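Local structure of anti-H(O) lectin 1 (Ulex europaeus, 1FX5) at residues A[6-11]-A[16-21]; A[24-27]-A[31-34]; A[55-60]-A[200-205]. The protein binds L-fucose-containing glycans such as the O(H) blood-group determinant, as a homodimeric legume lectin that carries calcium and manganese. All coordinates share one frame; numbering follows the deposited sequence.

Contact 1: residues A[6-11]-A[16-21]; sequences FKFKNF and KDLSFQ
F8 and F11 meet D17 and L18 in a buried side-chain contact between the end of strand 3-8, with the turn beyond it, and the start of strand 18-22. The two backbones stay well apart and the side chains alone bridge the gap. L18 works as a fork: its CD2 lies 3.9 Å from F8 CZ, while its CD1 reaches F11 CD2 at the same 3.9 Å, crossing the F11 side chain at about a right angle. The two rings are themselves in contact, F11 CE2 standing 3.7 Å above the plane of the F8 ring and offset toward its rim. In the legume lectin sandwich strand 3-8 belongs to the flat back sheet, pairing with strand 224-236, and strand 18-22 pairs with strand 44-59 of the curved front sheet, so these side chains fill space between the two layers. D17 comes at F8 from the opposite direction, its carboxylate plane turned 60° from the ring. D17 OD2 sits in the ring plane at the edge, 3.6 Å from F8 CE1, where the ring hydrogens are slightly positive, which is probably mildly attractive; D17 OD1, 3.5 Å from F8 CZ, lies obliquely to the ring. D17 CG is tucked between its backbone N and carbonyl carbon (chi1 62°), which swings the carboxylate toward the ring. The stronger polar partner of D17 OD1 is S1 N of the second subunit. F6 and K7 pair with a strand of that subunit, carrying the sheet on across the dimer interface.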
# COMPACT_ATOMS: atom_id res chain seq x y z
N PHE A 6 4.76 6.42 1.33
CA PHE A 6 3.44 7.04 1.44
C PHE A 6 3.54 8.18 2.43
O PHE A 6 4.48 8.22 3.25
CB PHE A 6 2.34 6.03 1.86
CG PHE A 6 2.61 5.31 3.16
CD1 PHE A 6 2.42 5.95 4.39
CD2 PHE A 6 2.94 3.97 3.15
CE1 PHE A 6 2.54 5.25 5.60
CE2 PHE A 6 3.06 3.28 4.34
CZ PHE A 6 2.86 3.92 5.57
N LYS A 7 2.62 9.13 2.33
CA LYS A 7 2.60 10.29 3.23
C LYS A 7 1.17 10.69 3.52
O LYS A 7 0.34 10.81 2.61
CB LYS A 7 3.33 11.49 2.62
CG LYS A 7 3.45 12.66 3.60
CD LYS A 7 3.76 13.98 2.92
CE LYS A 7 5.18 14.06 2.40
NZ LYS A 7 5.47 15.43 1.84
N PHE A 8 0.87 10.83 4.81
CA PHE A 8 -0.45 11.23 5.26
C PHE A 8 -0.21 12.61 5.88
O PHE A 8 0.52 12.72 6.89
CB PHE A 8 -0.97 10.32 6.38
CG PHE A 8 -1.42 8.95 5.95
CD1 PHE A 8 -2.76 8.71 5.63
CD2 PHE A 8 -0.54 7.87 5.95
CE1 PHE A 8 -3.21 7.43 5.33
CE2 PHE A 8 -0.98 6.59 5.64
CZ PHE A 8 -2.32 6.36 5.33
N LYS A 9 -0.77 13.66 5.29
CA LYS A 9 -0.60 15.02 5.82
C LYS A 9 -1.53 15.19 7.03
O LYS A 9 -1.31 16.05 7.87
CB LYS A 9 -0.88 16.04 4.75
CG LYS A 9 0.19 16.02 3.71
CD LYS A 9 -0.11 16.95 2.57
CE LYS A 9 1.07 16.98 1.62
NZ LYS A 9 0.59 17.34 0.27
N ASN A 10 -2.57 14.37 7.04
CA ASN A 10 -3.61 14.30 8.07
C ASN A 10 -4.40 13.05 7.72
O ASN A 10 -4.10 12.41 6.72
CB ASN A 10 -4.49 15.56 8.16
CG ASN A 10 -5.21 15.88 6.88
OD1 ASN A 10 -5.32 15.06 5.98
ND2 ASN A 10 -5.71 17.10 6.80
N PHE A 11 -5.40 12.68 8.52
CA PHE A 11 -6.19 11.48 8.24
C PHE A 11 -7.68 11.74 8.01
O PHE A 11 -8.26 12.61 8.65
CB PHE A 11 -6.01 10.49 9.42
CG PHE A 11 -4.56 10.15 9.73
CD1 PHE A 11 -3.80 10.96 10.57
CD2 PHE A 11 -3.97 9.02 9.17
CE1 PHE A 11 -2.48 10.65 10.86
CE2 PHE A 11 -2.63 8.70 9.46
CZ PHE A 11 -1.90 9.53 10.31
N LYS A 16 -9.75 4.35 3.46
CA LYS A 16 -9.82 2.91 3.21
C LYS A 16 -8.46 2.22 3.27
O LYS A 16 -8.38 1.02 3.02
CB LYS A 16 -10.41 2.65 1.81
CG LYS A 16 -11.66 3.45 1.45
CD LYS A 16 -12.84 3.13 2.37
CE LYS A 16 -14.15 3.69 1.82
NZ LYS A 16 -14.45 3.08 0.49
N ASP A 17 -7.40 2.96 3.59
CA ASP A 17 -6.08 2.36 3.64
C ASP A 17 -5.41 2.06 5.00
O ASP A 17 -4.20 1.82 5.04
CB ASP A 17 -5.12 3.13 2.73
CG ASP A 17 -4.94 4.58 3.14
OD1 ASP A 17 -4.13 5.27 2.48
OD2 ASP A 17 -5.60 5.03 4.11
N LEU A 18 -6.18 2.09 6.09
CA LEU A 18 -5.66 1.81 7.44
C LEU A 18 -6.50 0.66 7.96
O LEU A 18 -7.68 0.56 7.63
CB LEU A 18 -5.84 2.98 8.39
CG LEU A 18 -5.03 4.22 8.05
CD1 LEU A 18 -5.32 5.32 9.04
CD2 LEU A 18 -3.58 3.85 8.04
N SER A 19 -5.90 -0.20 8.76
CA SER A 19 -6.60 -1.34 9.33
C SER A 19 -6.64 -1.08 10.86
O SER A 19 -5.61 -0.73 11.45
CB SER A 19 -5.80 -2.60 8.99
OG SER A 19 -6.36 -3.75 9.58
N PHE A 20 -7.80 -1.22 11.49
CA PHE A 20 -7.89 -0.97 12.93
C PHE A 20 -8.23 -2.18 13.78
O PHE A 20 -8.98 -3.06 13.35
CB PHE A 20 -8.98 0.07 13.25
CG PHE A 20 -8.84 1.34 12.51
CD1 PHE A 20 -9.47 1.50 11.28
CD2 PHE A 20 -8.03 2.35 12.99
CE1 PHE A 20 -9.29 2.66 10.55
CE2 PHE A 20 -7.83 3.52 12.27
CZ PHE A 20 -8.46 3.67 11.04
N GLN A 21 -7.76 -2.15 15.04
CA GLN A 21 -8.00 -3.22 16.02
C GLN A 21 -8.17 -2.53 17.38
O GLN A 21 -7.49 -1.53 17.66
CB GLN A 21 -6.83 -4.19 16.12
CG GLN A 21 -6.75 -5.22 15.04
CD GLN A 21 -5.43 -5.95 15.08
OE1 GLN A 21 -5.38 -7.16 15.21
NE2 GLN A 21 -4.35 -5.20 14.98

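Contact 2: residues A[24-27]-A[31-34]; sequences ASVI and VLQL
S25 and Q33 form an antiparallel hydrogen-bonded pair, each backbone giving and taking one bond. S25 N donates to Q33 O at 2.9 Å, and Q33 N returns the bond to S25 O over the same 2.9 Å. Two residues on, past the V26-L32 pair, I27 N reaches V31 O at 3.1 Å, straighter than the other two (161° at the hydrogen) and nearly in line with the V31 C=O. Weaker CA-H...O contacts fill in between: A24 CA approaches Q33 O at 3.2 Å, and V26 CA leans on the same V31 O that I27 N uses. Polar side chains add a water bridge on the S25-Q33 face. One water lies 2.8 Å from S25 OG and accepts from Q33 NE2 at 2.7 Å, tying together two side chains that do not bond directly. Q33 reaches it with an extended chain, CG anti to the backbone N (chi1 -169°), and Q33 OE1 has a weak hydrogen bond with T225 OG1. Carbon-to-carbon packing completes the contact. I27 CG2 lies against the aliphatic CB of Q33 at 4.1 Å, the two side chains crossing at about a right angle, while I27 CG1 rests against V31. On the other face V26 and L32 form the non-hydrogen-bonded pair; V26 CG2 meets L32 CD1 at 4.2 Å, and F11 and F20 pack against both residues. L32 and L34 are further bonded through their backbones to V228 and H226 of strand 224-236. The whole is a short two-stranded beta hairpin, strands 25-26 and 32-33, added through its second strand to the long strand 224-236 of the legume lectin sandwich.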
# COMPACT_ATOMS: atom_id res chain seq x y z
N ALA A 24 -8.98 2.06 18.39
CA ALA A 24 -8.27 3.13 17.67
C ALA A 24 -9.15 3.59 16.48
O ALA A 24 -9.96 2.80 15.98
CB ALA A 24 -6.93 2.61 17.15
N SER A 25 -9.04 4.85 16.04
CA SER A 25 -9.85 5.33 14.91
C SER A 25 -9.50 6.75 14.55
O SER A 25 -8.83 7.43 15.33
CB SER A 25 -11.34 5.30 15.26
OG SER A 25 -11.65 6.24 16.28
N VAL A 26 -9.98 7.20 13.40
CA VAL A 26 -9.72 8.56 12.96
C VAL A 26 -10.93 9.39 13.40
O VAL A 26 -12.07 9.04 13.13
CB VAL A 26 -9.54 8.64 11.45
CG1 VAL A 26 -9.23 10.07 11.06
CG2 VAL A 26 -8.40 7.76 11.03
N ILE A 27 -10.68 10.45 14.16
CA ILE A 27 -11.76 11.32 14.66
C ILE A 27 -12.07 12.50 13.72
O ILE A 27 -11.32 12.72 12.75
CB ILE A 27 -11.48 11.78 16.12
CG1 ILE A 27 -10.20 12.60 16.22
CG2 ILE A 27 -11.33 10.55 17.02
CD1 ILE A 27 -9.93 13.09 17.61
N VAL A 31 -7.40 13.56 13.04
CA VAL A 31 -6.31 12.99 13.84
C VAL A 31 -6.51 11.49 14.08
O VAL A 31 -7.65 11.03 14.23
CB VAL A 31 -6.25 13.73 15.21
CG1 VAL A 31 -5.31 13.06 16.20
CG2 VAL A 31 -5.81 15.15 14.99
N LEU A 32 -5.42 10.73 14.12
CA LEU A 32 -5.50 9.29 14.36
C LEU A 32 -5.40 9.07 15.88
O LEU A 32 -4.35 9.30 16.48
CB LEU A 32 -4.36 8.56 13.63
CG LEU A 32 -4.13 7.07 13.93
CD1 LEU A 32 -5.29 6.24 13.43
CD2 LEU A 32 -2.82 6.60 13.28
N GLN A 33 -6.51 8.65 16.49
CA GLN A 33 -6.57 8.40 17.93
C GLN A 33 -6.31 6.92 18.21
O GLN A 33 -7.12 6.06 17.89
CB GLN A 33 -7.94 8.82 18.48
CG GLN A 33 -8.01 8.83 19.99
CD GLN A 33 -9.36 9.24 20.52
OE1 GLN A 33 -9.51 10.32 21.07
NE2 GLN A 33 -10.35 8.37 20.38
N LEU A 34 -5.19 6.63 18.83
CA LEU A 34 -4.83 5.25 19.13
C LEU A 34 -5.66 4.52 20.19
O LEU A 34 -5.79 3.30 20.15
CB LEU A 34 -3.33 5.17 19.46
CG LEU A 34 -2.37 5.77 18.40
CD1 LEU A 34 -0.91 5.75 18.89
CD2 LEU A 34 -2.53 5.03 17.07
O HOH W 1 -10.74 6.15 18.92

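Contact 3: residues A[55-60]-A[200-205]; sequences IHIWNC and VDLKEI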
# COMPACT_ATOMS: atom_id res chain seq x y z
N ILE A 55 4.73 -4.88 4.06
CA ILE A 55 6.00 -4.37 3.56
C ILE A 55 6.95 -5.55 3.43
O ILE A 55 6.99 -6.43 4.30
CB ILE A 55 6.63 -3.39 4.59
CG1 ILE A 55 5.60 -2.38 5.10
CG2 ILE A 55 7.80 -2.65 3.99
CD1 ILE A 55 5.08 -1.42 4.07
N HIS A 56 7.71 -5.56 2.34
CA HIS A 56 8.70 -6.61 2.06
C HIS A 56 9.93 -6.11 2.81
O HIS A 56 10.61 -5.20 2.33
CB HIS A 56 8.97 -6.67 0.56
CG HIS A 56 9.59 -7.96 0.08
ND1 HIS A 56 9.78 -9.04 0.92
CD2 HIS A 56 10.04 -8.33 -1.13
CE1 HIS A 56 10.32 -10.03 0.23
NE2 HIS A 56 10.49 -9.63 -1.02
N ILE A 57 10.22 -6.66 3.98
CA ILE A 57 11.37 -6.21 4.74
C ILE A 57 12.70 -6.88 4.39
O ILE A 57 13.76 -6.27 4.49
CB ILE A 57 11.06 -6.18 6.26
CG1 ILE A 57 11.98 -5.17 6.97
CG2 ILE A 57 11.25 -7.53 6.87
CD1 ILE A 57 11.69 -3.73 6.64
N TRP A 58 12.66 -8.16 4.07
CA TRP A 58 13.90 -8.82 3.69
C TRP A 58 13.54 -9.86 2.64
O TRP A 58 12.38 -10.27 2.53
CB TRP A 58 14.74 -9.34 4.86
CG TRP A 58 14.15 -10.43 5.65
CD1 TRP A 58 13.33 -10.31 6.72
CD2 TRP A 58 14.42 -11.83 5.50
NE1 TRP A 58 13.06 -11.55 7.25
CE2 TRP A 58 13.71 -12.49 6.52
CE3 TRP A 58 15.18 -12.57 4.60
CZ2 TRP A 58 13.76 -13.88 6.68
CZ3 TRP A 58 15.23 -13.95 4.75
CH2 TRP A 58 14.52 -14.59 5.79
N ASN A 59 14.52 -10.21 1.82
CA ASN A 59 14.34 -11.18 0.74
C ASN A 59 15.12 -12.49 0.89
O ASN A 59 16.34 -12.48 0.72
CB ASN A 59 14.76 -10.47 -0.54
CG ASN A 59 14.37 -11.22 -1.79
OD1 ASN A 59 14.21 -12.45 -1.78
ND2 ASN A 59 14.21 -10.49 -2.88
N CYS A 60 14.44 -13.61 1.08
CA CYS A 60 15.16 -14.88 1.23
C CYS A 60 15.91 -15.37 -0.02
O CYS A 60 16.89 -16.11 0.08
CB CYS A 60 14.24 -16.00 1.74
SG CYS A 60 15.12 -17.39 2.57
N VAL A 200 20.47 -4.61 15.68
CA VAL A 200 19.73 -5.86 15.63
C VAL A 200 19.50 -6.32 14.18
O VAL A 200 19.14 -5.54 13.30
CB VAL A 200 18.40 -5.70 16.46
CG1 VAL A 200 17.71 -4.41 16.11
CG2 VAL A 200 17.43 -6.86 16.19
N ASP A 201 19.76 -7.60 13.96
CA ASP A 201 19.61 -8.23 12.65
C ASP A 201 18.16 -8.63 12.42
O ASP A 201 17.72 -9.72 12.83
CB ASP A 201 20.53 -9.46 12.59
CG ASP A 201 20.61 -10.08 11.21
OD1 ASP A 201 21.39 -11.05 11.06
OD2 ASP A 201 19.89 -9.63 10.28
N LEU A 202 17.45 -7.81 11.66
CA LEU A 202 16.05 -8.07 11.36
C LEU A 202 15.74 -9.39 10.66
O LEU A 202 14.67 -9.95 10.88
CB LEU A 202 15.48 -6.88 10.60
CG LEU A 202 14.62 -5.86 11.33
CD1 LEU A 202 14.99 -5.62 12.80
CD2 LEU A 202 14.64 -4.58 10.53
N LYS A 203 16.68 -9.92 9.86
CA LYS A 203 16.46 -11.20 9.15
C LYS A 203 16.34 -12.35 10.11
O LYS A 203 15.80 -13.41 9.77
CB LYS A 203 17.63 -11.55 8.23
CG LYS A 203 17.76 -10.75 6.98
CD LYS A 203 18.91 -11.30 6.17
CE LYS A 203 18.71 -12.79 5.90
NZ LYS A 203 19.79 -13.37 5.04
N GLU A 204 16.90 -12.18 11.30
CA GLU A 204 16.85 -13.23 12.30
C GLU A 204 15.66 -13.15 13.26
O GLU A 204 15.43 -14.07 14.04
CB GLU A 204 18.12 -13.19 13.14
CG GLU A 204 19.37 -13.62 12.42
CD GLU A 204 20.55 -13.70 13.37
OE1 GLU A 204 20.46 -14.52 14.32
OE2 GLU A 204 21.53 -12.93 13.21
N ILE A 205 14.93 -12.04 13.23
CA ILE A 205 13.80 -11.85 14.11
C ILE A 205 12.41 -11.75 13.48
O ILE A 205 11.44 -12.28 14.04
CB ILE A 205 14.12 -10.62 15.01
CG1 ILE A 205 15.16 -11.04 16.05
CG2 ILE A 205 12.88 -10.05 15.68
CD1 ILE A 205 16.34 -10.17 16.07
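E204 N donates to D201 O at 3.0 Å, the shortest sound polar bond within the two segments, and so helps close the turn that lays K203 over the indole of W58. A second bond shapes the same turn: K203 N reaches D201 OD2 at 3.3 Å from above the carboxylate plane, making an Asx turn. Residues 202-204 follow with helix-like backbone angles, and I205 N bonds back to L202 O. What results is a compact bend in the loop between strands 192-199 and 209-219, whose L202-K203 side is laid against W58, near the end of strand 44-59. K203 CA stands 3.9 Å from the centroid of the five-membered ring and only 9° off its normal, a CH-pi contact over the face. Its side chain continues across the same indole, with K203 CG 3.6 Å above the plane toward the rim and K203 CE 3.8 Å from W58 CE3. A bend at chi3 (55°) brings the CE methylene back to the six-membered ring. The peptide joins in too, K203 O lying 3.7 Å from W58 CZ2. Beside the indole contact, I57 CG1 and L202 CD2 make a looser apolar touch at 4.5 Å, and L65 packs on both W58 and L202. The indole N-H goes to L206 O, just beyond the loop segment, which ties the ring to this loop at a second point and limits its rotation. Across the contact itself the attraction is therefore probably mainly dispersive, between lysine C-H groups and the indole face; the methylene next to the ammonium is probably the most polarised, giving the contact a slight electrostatic share.

In the fold
Contacts 1 and 2 adjoin, their centres about 10 Å apart: the aromatic rings of 6-11 and 16-21 border the hairpin of contact 2, and F20 CE2 packs on S25 CA. Contact 3 sits about 24 and 29 Å from them, centre to centre, yet strand 44-59, which supplies 55-60, is the sheet neighbour of strand 18-22. Contact 1 is the buried one, joining the two layers by rings and a leucine beside the dimer interface. Contact 2, partly buried, is backbone ladder with water at its polar face. Contact 3, also partly buried, lays lysine C-H groups over an indole face where the loop 200-205 meets the end of strand 44-59.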